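Local coordinates for RagB/SusD domain protein (Flavobacterium johnsoniae, PDB 5J5U) that binds chitin, probably as the SusD-like outer-membrane lipoprotein of a system that captures and converts this polysaccharide, at residues A[70-75]-A[116-121]; A[141-146]-A[478-483]; A[342-347]-A[358-363]. All coordinates share one frame; numbering follows the deposited sequence.

Contact 1 (A[70-75]-A[116-121]); sequences TALWRN and TDIYGD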
ATOM      1  N   THR A  70      16.968  -0.755   0.116  1.00  9.08           N
ATOM      2  CA  THR A  70      17.115   0.013  -1.116  1.00  9.70           C
ATOM      3  C   THR A  70      16.528  -0.640  -2.370  1.00 14.69           C
ATOM      4  O   THR A  70      16.599  -0.052  -3.464  1.00 12.00           O
ATOM      5  CB  THR A  70      18.592   0.316  -1.410  1.00 12.76           C
ATOM      6  OG1 THR A  70      19.303  -0.901  -1.663  1.00  9.68           O
ATOM      7  CG2 THR A  70      19.234   1.074  -0.247  1.00 10.68           C
ATOM      8  N   ALA A  71      15.941  -1.827  -2.222  1.00 13.24           N
ATOM      9  CA  ALA A  71      15.341  -2.557  -3.347  1.00 11.71           C
ATOM     10  C   ALA A  71      14.285  -1.754  -4.159  1.00 14.78           C
ATOM     11  O   ALA A  71      14.311  -1.747  -5.401  1.00 12.23           O
ATOM     12  CB  ALA A  71      14.727  -3.849  -2.837  1.00 11.31           C
ATOM     13  N   LEU A  72      13.345  -1.105  -3.465  1.00 12.68           N
ATOM     14  CA  LEU A  72      12.377  -0.229  -4.143  1.00 10.13           C
ATOM     15  C   LEU A  72      13.108   0.868  -4.952  1.00 13.55           C
ATOM     16  O   LEU A  72      12.841   1.046  -6.136  1.00 11.02           O
ATOM     17  CB  LEU A  72      11.418   0.413  -3.134  1.00 10.66           C
ATOM     18  CG  LEU A  72      10.248   1.243  -3.671  1.00 12.68           C
ATOM     19  CD1 LEU A  72       9.286   0.344  -4.412  1.00 16.21           C
ATOM     20  CD2 LEU A  72       9.532   1.981  -2.551  1.00  9.31           C
ATOM     21  N   TRP A  73      14.039   1.581  -4.311  1.00 11.87           N
ATOM     22  CA  TRP A  73      14.820   2.609  -4.995  1.00 12.17           C
ATOM     23  C   TRP A  73      15.451   2.100  -6.301  1.00 14.54           C
ATOM     24  O   TRP A  73      15.200   2.621  -7.398  1.00 12.57           O
ATOM     25  CB  TRP A  73      15.906   3.111  -4.065  1.00  9.61           C
ATOM     26  CG  TRP A  73      16.847   4.118  -4.650  1.00 12.66           C
ATOM     27  CD1 TRP A  73      17.893   3.879  -5.493  1.00 11.31           C
ATOM     28  CD2 TRP A  73      16.858   5.526  -4.385  1.00 13.11           C
ATOM     29  NE1 TRP A  73      18.537   5.057  -5.790  1.00 11.98           N
ATOM     30  CE2 TRP A  73      17.933   6.080  -5.108  1.00 12.37           C
ATOM     31  CE3 TRP A  73      16.061   6.371  -3.603  1.00 13.49           C
ATOM     32  CZ2 TRP A  73      18.229   7.432  -5.078  1.00 13.24           C
ATOM     33  CZ3 TRP A  73      16.351   7.714  -3.576  1.00 14.88           C
ATOM     34  CH2 TRP A  73      17.433   8.232  -4.315  1.00 13.35           C
ATOM     35  N   ARG A  74      16.255   1.060  -6.152  1.00 15.00           N
ATOM     36  CA  ARG A  74      17.019   0.511  -7.254  1.00 16.09           C
ATOM     37  C   ARG A  74      16.131   0.062  -8.408  1.00 23.68           C
ATOM     38  O   ARG A  74      16.429   0.368  -9.567  1.00 23.00           O
ATOM     39  CB  ARG A  74      17.861  -0.653  -6.770  1.00 19.12           C
ATOM     40  CG  ARG A  74      18.350  -1.537  -7.885  1.00 24.75           C
ATOM     41  CD  ARG A  74      19.034  -2.764  -7.319  1.00 33.31           C
ATOM     42  NE  ARG A  74      19.857  -3.423  -8.336  1.00 44.49           N
ATOM     43  CZ  ARG A  74      19.428  -4.392  -9.139  1.00 44.53           C
ATOM     44  NH1 ARG A  74      18.177  -4.845  -9.044  1.00 42.86           N
ATOM     45  NH2 ARG A  74      20.258  -4.918 -10.035  1.00 38.42           N
ATOM     46  N   ASN A  75      15.020  -0.614  -8.106  1.00 16.07           N
ATOM     47  CA  ASN A  75      14.232  -1.167  -9.192  1.00 17.60           C
ATOM     48  C   ASN A  75      13.282  -0.160  -9.817  1.00 21.30           C
ATOM     49  O   ASN A  75      13.021  -0.204 -11.032  1.00 21.20           O
ATOM     50  CB  ASN A  75      13.474  -2.411  -8.741  1.00 19.73           C
ATOM     51  CG  ASN A  75      14.338  -3.669  -8.840  1.00 21.14           C
ATOM     52  OD1 ASN A  75      15.559  -3.610  -8.704  1.00 22.03           O
ATOM     53  ND2 ASN A  75      13.718  -4.786  -9.161  1.00 19.33           N
ATOM     54  N   THR A 116       8.680   8.305  -2.997  1.00 12.40           N
ATOM     55  CA  THR A 116       8.878   9.429  -2.080  1.00 11.44           C
ATOM     56  C   THR A 116       8.334   9.007  -0.709  1.00 12.93           C
ATOM     57  O   THR A 116       8.982   9.231   0.334  1.00 10.17           O
ATOM     58  CB  THR A 116       8.231  10.754  -2.619  1.00 11.56           C
ATOM     59  OG1 THR A 116       8.445  11.831  -1.701  1.00  7.76           O
ATOM     60  CG2 THR A 116       6.719  10.597  -2.960  1.00 14.40           C
ATOM     61  N   ASP A 117       7.214   8.280  -0.713  1.00 11.37           N
ATOM     62  CA  ASP A 117       6.589   7.937   0.559  1.00 11.79           C
ATOM     63  C   ASP A 117       7.534   7.061   1.398  1.00 14.87           C
ATOM     64  O   ASP A 117       7.504   7.101   2.642  1.00 17.10           O
ATOM     65  CB  ASP A 117       5.266   7.243   0.335  1.00 13.46           C
ATOM     66  CG  ASP A 117       4.138   8.223   0.072  1.00 19.85           C
ATOM     67  OD1 ASP A 117       4.391   9.448   0.151  1.00 12.86           O
ATOM     68  OD2 ASP A 117       3.001   7.754  -0.201  1.00 17.08           O
ATOM     69  N   ILE A 118       8.390   6.293   0.721  1.00 11.93           N
ATOM     70  CA  ILE A 118       9.322   5.448   1.451  1.00 11.06           C
ATOM     71  C   ILE A 118      10.647   6.217   1.755  1.00 13.81           C
ATOM     72  O   ILE A 118      11.213   6.059   2.849  1.00 12.82           O
ATOM     73  CB  ILE A 118       9.576   4.140   0.702  1.00  9.95           C
ATOM     74  CG1 ILE A 118       8.403   3.179   0.915  1.00  9.87           C
ATOM     75  CG2 ILE A 118      10.843   3.447   1.203  1.00  8.97           C
ATOM     76  CD1 ILE A 118       8.343   2.620   2.341  1.00  9.28           C
ATOM     77  N   TYR A 119      11.136   7.061   0.838  1.00  9.08           N
ATOM     78  CA  TYR A 119      12.485   7.622   1.072  1.00  9.72           C
ATOM     79  C   TYR A 119      12.495   9.108   1.376  1.00  9.28           C
ATOM     80  O   TYR A 119      13.515   9.653   1.799  1.00  8.86           O
ATOM     81  CB  TYR A 119      13.398   7.351  -0.122  1.00  9.74           C
ATOM     82  CG  TYR A 119      13.591   5.884  -0.427  1.00  9.43           C
ATOM     83  CD1 TYR A 119      14.517   5.126   0.273  1.00  8.51           C
ATOM     84  CD2 TYR A 119      12.844   5.252  -1.432  1.00 10.61           C
ATOM     85  CE1 TYR A 119      14.710   3.773  -0.012  1.00  6.07           C
ATOM     86  CE2 TYR A 119      13.020   3.888  -1.715  1.00  8.85           C
ATOM     87  CZ  TYR A 119      13.973   3.165  -0.995  1.00  9.80           C
ATOM     88  OH  TYR A 119      14.172   1.816  -1.251  1.00 11.11           O
ATOM     89  N   GLY A 120      11.374   9.780   1.125  1.00 10.63           N
ATOM     90  CA  GLY A 120      11.282  11.212   1.344  1.00  8.99           C
ATOM     91  C   GLY A 120      11.614  12.029   0.112  1.00 11.20           C
ATOM     92  O   GLY A 120      11.000  11.832  -0.949  1.00 15.32           O
ATOM     93  N   ASP A 121      12.558  12.965   0.249  1.00 10.18           N
ATOM     94  CA  ASP A 121      13.025  13.735  -0.898  1.00 11.89           C
ATOM     95  C   ASP A 121      13.765  12.793  -1.840  1.00 12.97           C
ATOM     96  O   ASP A 121      14.639  12.057  -1.415  1.00 11.54           O
ATOM     97  CB  ASP A 121      13.952  14.891  -0.494  1.00 14.13           C
ATOM     98  CG  ASP A 121      13.255  15.971   0.340  1.00 18.29           C
ATOM     99  OD1 ASP A 121      12.018  15.953   0.516  1.00 17.15           O
ATOM    100  OD2 ASP A 121      13.973  16.867   0.825  1.00 20.58           O
TER
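Tyr119 is a long knob whose tip is driven into a kink in the helix carrying Thr70, Leu72 and Trp73. Its hydroxyl sits in a hollow walled by Thr70 CA, Leu72 CB and Trp73 CB, the last 3.5 Å from Tyr119 OH. At the bottom of the hollow Trp73 N donates to Tyr119 OH over 3.1 Å with an N-H...O angle of 156°, while the same hydroxyl also bonds to Ala69 O. The phenol is thus inserted between an amide and the carbonyl four residues before it, the pair that a regular alpha helix would join directly, in agreement with the kink. The helices involved, 66-90 and 98-119, belong to the mainly helical scaffold of a SusD-like protein; helix 98-119 ends at the knob itself, and the next residue, Gly120, takes a positive phi at which a CB would press against the preceding carbonyl O. The shaft of the knob is held between two bumps. On one face of the Tyr119 ring lies Ile118 CG2, over its centre; on the other the indole edge of Trp73 arrives in a T-shaped stack, planes at 82°, with Trp73 CE3 4.0 Å from Tyr119 CD2. Alongside, Leu72 sets CD2 against Ile118 CG1 at 3.8 Å, reaching there because its CG lies anti to the backbone N (chi1 -174°). The indole of Trp73 is wedged further among Pro123, Tyr140 and Pro451.

Contact 2 (A[141-146]-A[478-483]); sequences DKQQDI and KVWWDV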
ATOM      1  N   ASP A 141      14.176  16.287  -5.285  1.00 18.77           N
ATOM      2  CA  ASP A 141      13.096  17.270  -5.085  1.00 18.62           C
ATOM      3  C   ASP A 141      12.605  17.218  -3.648  1.00 20.09           C
ATOM      4  O   ASP A 141      12.485  16.130  -3.076  1.00 21.22           O
ATOM      5  CB  ASP A 141      11.893  17.041  -6.006  1.00 17.00           C
ATOM      6  CG  ASP A 141      12.255  17.028  -7.477  1.00 15.55           C
ATOM      7  OD1 ASP A 141      13.316  17.545  -7.866  1.00 18.17           O
ATOM      8  OD2 ASP A 141      11.449  16.496  -8.266  1.00 20.18           O
ATOM      9  N   LYS A 142      12.304  18.374  -3.068  1.00 14.58           N
ATOM     10  CA  LYS A 142      11.618  18.388  -1.792  1.00 17.31           C
ATOM     11  C   LYS A 142      10.260  17.690  -1.930  1.00 18.25           C
ATOM     12  O   LYS A 142       9.506  17.945  -2.886  1.00 11.70           O
ATOM     13  CB  LYS A 142      11.441  19.818  -1.290  1.00 17.29           C
ATOM     14  CG  LYS A 142      12.729  20.504  -0.907  1.00 19.56           C
ATOM     15  CD  LYS A 142      12.517  21.995  -0.705  1.00 28.95           C
ATOM     16  CE  LYS A 142      11.504  22.288   0.409  1.00 31.62           C
ATOM     17  NZ  LYS A 142      11.718  23.629   1.047  1.00 38.02           N
ATOM     18  N   GLN A 143       9.949  16.824  -0.963  1.00 17.13           N
ATOM     19  CA  GLN A 143       8.716  16.033  -1.020  1.00 21.94           C
ATOM     20  C   GLN A 143       7.479  16.919  -1.186  1.00 17.52           C
ATOM     21  O   GLN A 143       6.576  16.581  -1.951  1.00 15.29           O
ATOM     22  CB  GLN A 143       8.566  15.147   0.227  1.00 16.28           C
ATOM     23  CG  GLN A 143       7.332  14.226   0.174  1.00 17.24           C
ATOM     24  CD  GLN A 143       7.196  13.307   1.389  1.00 17.03           C
ATOM     25  OE1 GLN A 143       6.977  13.769   2.519  1.00 15.95           O
ATOM     26  NE2 GLN A 143       7.301  11.997   1.155  1.00 12.66           N
ATOM     27  N   GLN A 144       7.468  18.076  -0.537  1.00 15.25           N
ATOM     28  CA  GLN A 144       6.344  19.006  -0.687  1.00 23.17           C
ATOM     29  C   GLN A 144       6.108  19.380  -2.168  1.00 20.35           C
ATOM     30  O   GLN A 144       4.967  19.384  -2.655  1.00 20.36           O
ATOM     31  CB  GLN A 144       6.569  20.268   0.149  1.00 20.13           C
ATOM     32  CG  GLN A 144       5.522  21.359  -0.075  1.00 22.79           C
ATOM     33  CD  GLN A 144       5.660  22.520   0.892  1.00 24.42           C
ATOM     34  OE1 GLN A 144       6.766  22.906   1.254  1.00 23.73           O
ATOM     35  NE2 GLN A 144       4.535  23.091   1.297  1.00 24.04           N
ATOM     36  N   ASP A 145       7.189  19.684  -2.876  1.00 18.88           N
ATOM     37  CA  ASP A 145       7.091  20.022  -4.294  1.00 20.87           C
ATOM     38  C   ASP A 145       6.679  18.794  -5.113  1.00 17.61           C
ATOM     39  O   ASP A 145       5.938  18.917  -6.087  1.00 21.03           O
ATOM     40  CB  ASP A 145       8.419  20.619  -4.819  1.00 14.63           C
ATOM     41  CG  ASP A 145       8.816  21.894  -4.078  1.00 18.66           C
ATOM     42  OD1 ASP A 145       7.906  22.643  -3.699  1.00 21.59           O
ATOM     43  OD2 ASP A 145      10.014  22.158  -3.871  1.00 17.47           O
ATOM     44  N   ILE A 146       7.161  17.617  -4.726  1.00 20.04           N
ATOM     45  CA  ILE A 146       6.819  16.396  -5.446  1.00 16.26           C
ATOM     46  C   ILE A 146       5.318  16.227  -5.367  1.00 13.53           C
ATOM     47  O   ILE A 146       4.659  15.929  -6.355  1.00 14.31           O
ATOM     48  CB  ILE A 146       7.523  15.127  -4.875  1.00 18.01           C
ATOM     49  CG1 ILE A 146       9.053  15.210  -5.019  1.00 19.17           C
ATOM     50  CG2 ILE A 146       7.024  13.874  -5.570  1.00 13.91           C
ATOM     51  CD1 ILE A 146       9.800  13.945  -4.572  1.00 10.07           C
ATOM     52  N   LYS A 478      12.458  11.108   9.191  1.00  9.92           N
ATOM     53  CA  LYS A 478      11.051  11.330   8.829  1.00 17.70           C
ATOM     54  C   LYS A 478      10.918  11.932   7.443  1.00 21.10           C
ATOM     55  O   LYS A 478      11.732  12.773   7.048  1.00 17.35           O
ATOM     56  CB  LYS A 478      10.347  12.291   9.792  1.00 18.68           C
ATOM     57  CG  LYS A 478      10.286  11.881  11.240  1.00 19.37           C
ATOM     58  CD  LYS A 478       8.997  11.202  11.564  1.00 23.25           C
ATOM     59  CE  LYS A 478       8.884  10.907  13.064  1.00 27.25           C
ATOM     60  NZ  LYS A 478       8.759  12.142  13.896  1.00 42.54           N
ATOM     61  N   VAL A 479       9.862  11.542   6.731  1.00 17.41           N
ATOM     62  CA  VAL A 479       9.533  12.169   5.461  1.00 15.81           C
ATOM     63  C   VAL A 479       8.710  13.398   5.825  1.00 13.74           C
ATOM     64  O   VAL A 479       8.188  13.497   6.926  1.00 16.76           O
ATOM     65  CB  VAL A 479       8.750  11.205   4.484  1.00 16.83           C
ATOM     66  CG1 VAL A 479       9.538   9.941   4.234  1.00  9.37           C
ATOM     67  CG2 VAL A 479       7.382  10.838   5.050  1.00 14.66           C
ATOM     68  N   TRP A 480       8.621  14.335   4.899  1.00 16.32           N
ATOM     69  CA  TRP A 480       8.023  15.658   5.128  1.00 15.16           C
ATOM     70  C   TRP A 480       6.589  15.631   5.654  1.00 16.38           C
ATOM     71  O   TRP A 480       6.235  16.427   6.523  1.00 16.35           O
ATOM     72  CB  TRP A 480       8.104  16.473   3.813  1.00 20.92           C
ATOM     73  CG  TRP A 480       7.198  17.661   3.735  1.00 20.43           C
ATOM     74  CD1 TRP A 480       7.387  18.879   4.321  1.00 13.66           C
ATOM     75  CD2 TRP A 480       5.947  17.738   3.037  1.00 16.37           C
ATOM     76  NE1 TRP A 480       6.336  19.709   4.031  1.00 18.20           N
ATOM     77  CE2 TRP A 480       5.433  19.034   3.245  1.00 19.32           C
ATOM     78  CE3 TRP A 480       5.219  16.843   2.249  1.00 19.33           C
ATOM     79  CZ2 TRP A 480       4.213  19.457   2.699  1.00 17.39           C
ATOM     80  CZ3 TRP A 480       4.002  17.260   1.705  1.00 18.92           C
ATOM     81  CH2 TRP A 480       3.514  18.557   1.930  1.00 17.59           C
ATOM     82  N   TRP A 481       5.742  14.736   5.128  1.00 21.68           N
ATOM     83  CA  TRP A 481       4.327  14.760   5.541  1.00 16.56           C
ATOM     84  C   TRP A 481       4.072  14.096   6.894  1.00 14.58           C
ATOM     85  O   TRP A 481       2.981  14.177   7.442  1.00 13.84           O
ATOM     86  CB  TRP A 481       3.407  14.136   4.484  1.00  9.93           C
ATOM     87  CG  TRP A 481       3.736  12.773   3.905  1.00 11.85           C
ATOM     88  CD1 TRP A 481       4.049  12.512   2.606  1.00 14.43           C
ATOM     89  CD2 TRP A 481       3.733  11.501   4.573  1.00  9.60           C
ATOM     90  NE1 TRP A 481       4.252  11.175   2.423  1.00 11.80           N
ATOM     91  CE2 TRP A 481       4.060  10.530   3.615  1.00 12.57           C
ATOM     92  CE3 TRP A 481       3.455  11.092   5.874  1.00 14.68           C
ATOM     93  CZ2 TRP A 481       4.150   9.172   3.923  1.00 15.75           C
ATOM     94  CZ3 TRP A 481       3.541   9.747   6.184  1.00 14.19           C
ATOM     95  CH2 TRP A 481       3.884   8.802   5.211  1.00 14.93           C
ATOM     96  N   ASP A 482       5.090  13.441   7.417  1.00 16.22           N
ATOM     97  CA  ASP A 482       5.016  12.769   8.712  1.00 19.98           C
ATOM     98  C   ASP A 482       5.487  13.721   9.827  1.00 21.35           C
ATOM     99  O   ASP A 482       6.681  13.830  10.120  1.00 22.50           O
ATOM    100  CB  ASP A 482       5.837  11.471   8.626  1.00 19.07           C
ATOM    101  CG  ASP A 482       5.947  10.722   9.952  1.00 20.50           C
ATOM    102  OD1 ASP A 482       5.339  11.132  10.966  1.00 21.40           O
ATOM    103  OD2 ASP A 482       6.637   9.670   9.952  1.00 16.69           O
ATOM    104  N   VAL A 483       4.533  14.437  10.417  1.00 24.72           N
ATOM    105  CA  VAL A 483       4.854  15.491  11.381  1.00 29.93           C
ATOM    106  C   VAL A 483       4.371  15.043  12.778  1.00 36.36           C
ATOM    107  O   VAL A 483       3.418  15.565  13.358  1.00 43.46           O
ATOM    108  CB  VAL A 483       4.273  16.888  10.899  1.00 26.44           C
ATOM    109  CG1 VAL A 483       4.925  17.351   9.575  1.00 28.61           C
ATOM    110  CG2 VAL A 483       2.789  16.869  10.716  1.00 26.12           C
TER
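Gln143, in the first turn of helix 143-160, extends its side chain into a type I beta turn formed by Val479 to Asp482, tying a helix start to a turn near the C-terminus. With CG anti to the backbone N (chi1 -176°) and the chain stretched out beyond it, Gln143 carries its amide up to the turn's backbone. There Trp481 N donates to Gln143 OE1 over 3.0 Å, arriving nearly along the C=O axis at 166°. The same oxygen lies at the edge of the Trp480 ring and near its plane, 3.6 Å from Trp480 CE3. Trp480 itself turns its indole back over the helix, where Gln144 CB makes a CH-pi contact 3.6 Å from the centroid of the six-membered ring. Were Trp480 replaced by an alanine, Gln144 CB would probably lose the aromatic face it rests on, and a gap would open where the ring edge borders the Gln143 amide. Trp481 has CG between N and the carbonyl carbon, and from there its indole lies almost parallel to that amide, planes 5° apart, with Trp481 CD1 3.2 Å from Gln143 OE1. The amide's other end, Gln143 NE2, is bonded to Thr116 OG1.

Contact 3 (A[342-347]-A[358-363]); sequences LLLAEA and ADFYKK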
ATOM      1  N   LEU A 342     -13.173   4.864   2.595  1.00 27.43           N
ATOM      2  CA  LEU A 342     -12.657   5.045   3.955  1.00 23.10           C
ATOM      3  C   LEU A 342     -11.948   6.413   4.098  1.00 20.91           C
ATOM      4  O   LEU A 342     -12.080   7.109   5.110  1.00 22.52           O
ATOM      5  CB  LEU A 342     -11.727   3.884   4.324  1.00 20.66           C
ATOM      6  CG  LEU A 342     -12.416   2.535   4.577  1.00 21.23           C
ATOM      7  CD1 LEU A 342     -11.421   1.402   4.811  1.00 18.29           C
ATOM      8  CD2 LEU A 342     -13.364   2.622   5.749  1.00 25.55           C
ATOM      9  N   LEU A 343     -11.251   6.827   3.047  1.00 22.31           N
ATOM     10  CA  LEU A 343     -10.642   8.155   3.009  1.00 16.12           C
ATOM     11  C   LEU A 343     -11.720   9.233   3.030  1.00 22.57           C
ATOM     12  O   LEU A 343     -11.600  10.214   3.752  1.00 22.85           O
ATOM     13  CB  LEU A 343      -9.764   8.312   1.758  1.00 18.38           C
ATOM     14  CG  LEU A 343      -8.510   7.440   1.689  1.00 16.75           C
ATOM     15  CD1 LEU A 343      -7.867   7.504   0.326  1.00 15.84           C
ATOM     16  CD2 LEU A 343      -7.521   7.830   2.795  1.00 17.09           C
ATOM     17  N   LEU A 344     -12.795   9.033   2.264  1.00 21.02           N
ATOM     18  CA  LEU A 344     -13.905   9.982   2.301  1.00 26.93           C
ATOM     19  C   LEU A 344     -14.565  10.016   3.689  1.00 28.21           C
ATOM     20  O   LEU A 344     -15.007  11.074   4.126  1.00 31.03           O
ATOM     21  CB  LEU A 344     -14.937   9.658   1.217  1.00 27.50           C
ATOM     22  CG  LEU A 344     -14.408  10.103  -0.157  1.00 26.77           C
ATOM     23  CD1 LEU A 344     -15.341   9.725  -1.302  1.00 26.50           C
ATOM     24  CD2 LEU A 344     -14.049  11.603  -0.179  1.00 21.64           C
ATOM     25  N   ALA A 345     -14.599   8.882   4.394  1.00 24.83           N
ATOM     26  CA  ALA A 345     -15.073   8.886   5.786  1.00 24.55           C
ATOM     27  C   ALA A 345     -14.218   9.832   6.626  1.00 26.27           C
ATOM     28  O   ALA A 345     -14.753  10.676   7.368  1.00 27.24           O
ATOM     29  CB  ALA A 345     -15.051   7.475   6.388  1.00 20.55           C
ATOM     30  N   GLU A 346     -12.891   9.709   6.501  1.00 22.81           N
ATOM     31  CA  GLU A 346     -12.022  10.584   7.286  1.00 24.44           C
ATOM     32  C   GLU A 346     -12.153  12.067   6.903  1.00 25.64           C
ATOM     33  O   GLU A 346     -12.215  12.932   7.778  1.00 26.85           O
ATOM     34  CB  GLU A 346     -10.553  10.163   7.176  1.00 25.28           C
ATOM     35  CG  GLU A 346      -9.629  11.097   7.970  1.00 22.45           C
ATOM     36  CD  GLU A 346      -8.151  10.715   7.918  1.00 19.08           C
ATOM     37  OE1 GLU A 346      -7.779   9.794   7.160  1.00 23.15           O
ATOM     38  OE2 GLU A 346      -7.361  11.362   8.627  1.00 17.76           O
ATOM     39  N   ALA A 347     -12.204  12.367   5.611  1.00 25.93           N
ATOM     40  CA  ALA A 347     -12.380  13.752   5.178  1.00 31.22           C
ATOM     41  C   ALA A 347     -13.733  14.325   5.664  1.00 33.43           C
ATOM     42  O   ALA A 347     -13.819  15.488   6.059  1.00 28.17           O
ATOM     43  CB  ALA A 347     -12.263  13.856   3.668  1.00 23.36           C
ATOM     44  N   ALA A 358     -20.195   8.213   8.769  1.00 27.42           N
ATOM     45  CA  ALA A 358     -20.673   6.864   9.086  1.00 30.26           C
ATOM     46  C   ALA A 358     -21.074   6.074   7.841  1.00 30.99           C
ATOM     47  O   ALA A 358     -20.798   4.867   7.744  1.00 33.33           O
ATOM     48  CB  ALA A 358     -21.847   6.935  10.062  1.00 25.44           C
ATOM     49  N   ASP A 359     -21.695   6.752   6.878  1.00 33.89           N
ATOM     50  CA  ASP A 359     -22.177   6.077   5.682  1.00 34.32           C
ATOM     51  C   ASP A 359     -21.022   5.719   4.737  1.00 32.28           C
ATOM     52  O   ASP A 359     -20.952   4.602   4.199  1.00 32.85           O
ATOM     53  CB  ASP A 359     -23.185   6.977   4.962  1.00 41.46           C
ATOM     54  CG  ASP A 359     -24.534   7.040   5.672  1.00 50.47           C
ATOM     55  OD1 ASP A 359     -25.147   5.974   5.919  1.00 49.05           O
ATOM     56  OD2 ASP A 359     -24.968   8.162   6.014  1.00 48.15           O
ATOM     57  N   PHE A 360     -20.095   6.659   4.576  1.00 33.02           N
ATOM     58  CA  PHE A 360     -18.851   6.411   3.852  1.00 31.44           C
ATOM     59  C   PHE A 360     -18.083   5.233   4.466  1.00 27.62           C
ATOM     60  O   PHE A 360     -17.605   4.351   3.767  1.00 25.95           O
ATOM     61  CB  PHE A 360     -17.963   7.658   3.874  1.00 29.83           C
ATOM     62  CG  PHE A 360     -18.318   8.700   2.844  1.00 32.65           C
ATOM     63  CD1 PHE A 360     -18.471   8.355   1.507  1.00 29.60           C
ATOM     64  CD2 PHE A 360     -18.458  10.036   3.213  1.00 35.64           C
ATOM     65  CE1 PHE A 360     -18.771   9.313   0.556  1.00 29.26           C
ATOM     66  CE2 PHE A 360     -18.756  11.000   2.272  1.00 36.54           C
ATOM     67  CZ  PHE A 360     -18.920  10.636   0.938  1.00 32.73           C
ATOM     68  N   TYR A 361     -17.995   5.233   5.790  1.00 26.76           N
ATOM     69  CA  TYR A 361     -17.329   4.177   6.537  1.00 31.44           C
ATOM     70  C   TYR A 361     -17.951   2.813   6.247  1.00 33.36           C
ATOM     71  O   TYR A 361     -17.234   1.839   5.950  1.00 31.80           O
ATOM     72  CB  TYR A 361     -17.396   4.492   8.025  1.00 24.72           C
ATOM     73  CG  TYR A 361     -16.726   3.482   8.922  1.00 34.21           C
ATOM     74  CD1 TYR A 361     -15.342   3.438   9.042  1.00 28.71           C
ATOM     75  CD2 TYR A 361     -17.482   2.603   9.695  1.00 31.88           C
ATOM     76  CE1 TYR A 361     -14.730   2.524   9.883  1.00 27.03           C
ATOM     77  CE2 TYR A 361     -16.886   1.691  10.533  1.00 26.77           C
ATOM     78  CZ  TYR A 361     -15.513   1.649  10.627  1.00 33.40           C
ATOM     79  OH  TYR A 361     -14.932   0.732  11.476  1.00 32.68           O
ATOM     80  N   LYS A 362     -19.280   2.748   6.335  1.00 32.70           N
ATOM     81  CA  LYS A 362     -19.999   1.499   6.113  1.00 28.55           C
ATOM     82  C   LYS A 362     -19.734   0.977   4.715  1.00 30.67           C
ATOM     83  O   LYS A 362     -19.426  -0.213   4.528  1.00 34.45           O
ATOM     84  CB  LYS A 362     -21.497   1.704   6.321  1.00 32.34           C
ATOM     85  CG  LYS A 362     -21.896   1.922   7.776  1.00 41.45           C
ATOM     86  CD  LYS A 362     -23.358   2.332   7.908  1.00 41.31           C
ATOM     87  CE  LYS A 362     -23.792   2.360   9.355  1.00 48.01           C
ATOM     88  NZ  LYS A 362     -25.260   2.588   9.453  1.00 48.63           N
ATOM     89  N   LYS A 363     -19.819   1.877   3.738  1.00 28.42           N
ATOM     90  CA  LYS A 363     -19.590   1.495   2.348  1.00 36.65           C
ATOM     91  C   LYS A 363     -18.151   0.999   2.156  1.00 29.86           C
ATOM     92  O   LYS A 363     -17.898   0.050   1.398  1.00 28.27           O
ATOM     93  CB  LYS A 363     -19.867   2.681   1.413  1.00 36.70           C
ATOM     94  CG  LYS A 363     -21.339   3.080   1.313  1.00 38.57           C
ATOM     95  CD  LYS A 363     -21.527   4.382   0.530  1.00 32.74           C
ATOM     96  CE  LYS A 363     -22.943   4.935   0.703  1.00 38.20           C
ATOM     97  NZ  LYS A 363     -23.163   6.249   0.023  1.00 39.12           N
TER
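The shortest polar bond within this pairing, Ala347 N to Leu343 O at 2.9 Å, stays inside one helix; across to the other, Leu342, Leu344 and Ala345 meet Phe360 and Tyr361 with no hydrogen bond at all. The central feature is a CH-pi contact. Leu344 CB stands over the middle of the Phe360 ring, 3.7 Å from its centroid and only 9° off the ring normal, and the leucine continues along the ring to bring CD1 within 3.9 Å of Phe360 CE1. Beside it Leu344 O lies 3.7 Å from Phe360 CD2. Helices 337-349 and 357-371 follow each other in the chain and run antiparallel, at 164° between these segments, as a helical hairpin of the kind found in TPR-like scaffolds, consistent with the TPR clan to which the SusD family belongs. The axes of segments 342-347 and 358-363 come to 7.6 Å, a close approach consistent with the small Ala345 at the centre: its CB is 3.7 Å from Tyr361 N and 3.9 Å from Phe360 CB. The two aromatic side chains diverge on either side of this alanine. Phe360 covers Leu344, whereas Tyr361, with CG anti to N (chi1 -179°), swings its ring the other way until CD1 meets Leu342 CD2 at 3.9 Å. Leu342 and Tyr361 both continue onto Gln406 of helix 399-410, and Leu344 is backed by Leu190 of helix 178-195. Glu346, whose CB points away from 358-363, forms salt bridges with Arg424 and Arg350.

Overall arrangement
Contacts 1 and 2 are neighbours, with centres 13 Å apart, and share a junction between successive helices 98-119 and 143-160. Asp121 OD1 accepts a probable hydrogen bond from Gln143 N at 2.7 Å, and Asp117 OD1 another from Trp481 NE1 at 2.9 Å, so that Asp117 and Asp121, at and just past the end of helix 98-119, hold both halves of contact 2. Contact 3 lies on the opposite side of the chain's centre from contact 1, its centre 30 Å from that of contact 1 and 26 Å from that of contact 2; nearest atoms stay about 11 Å away in each case. In sequence, its hairpin is nested inside the loop that contact 2 closes.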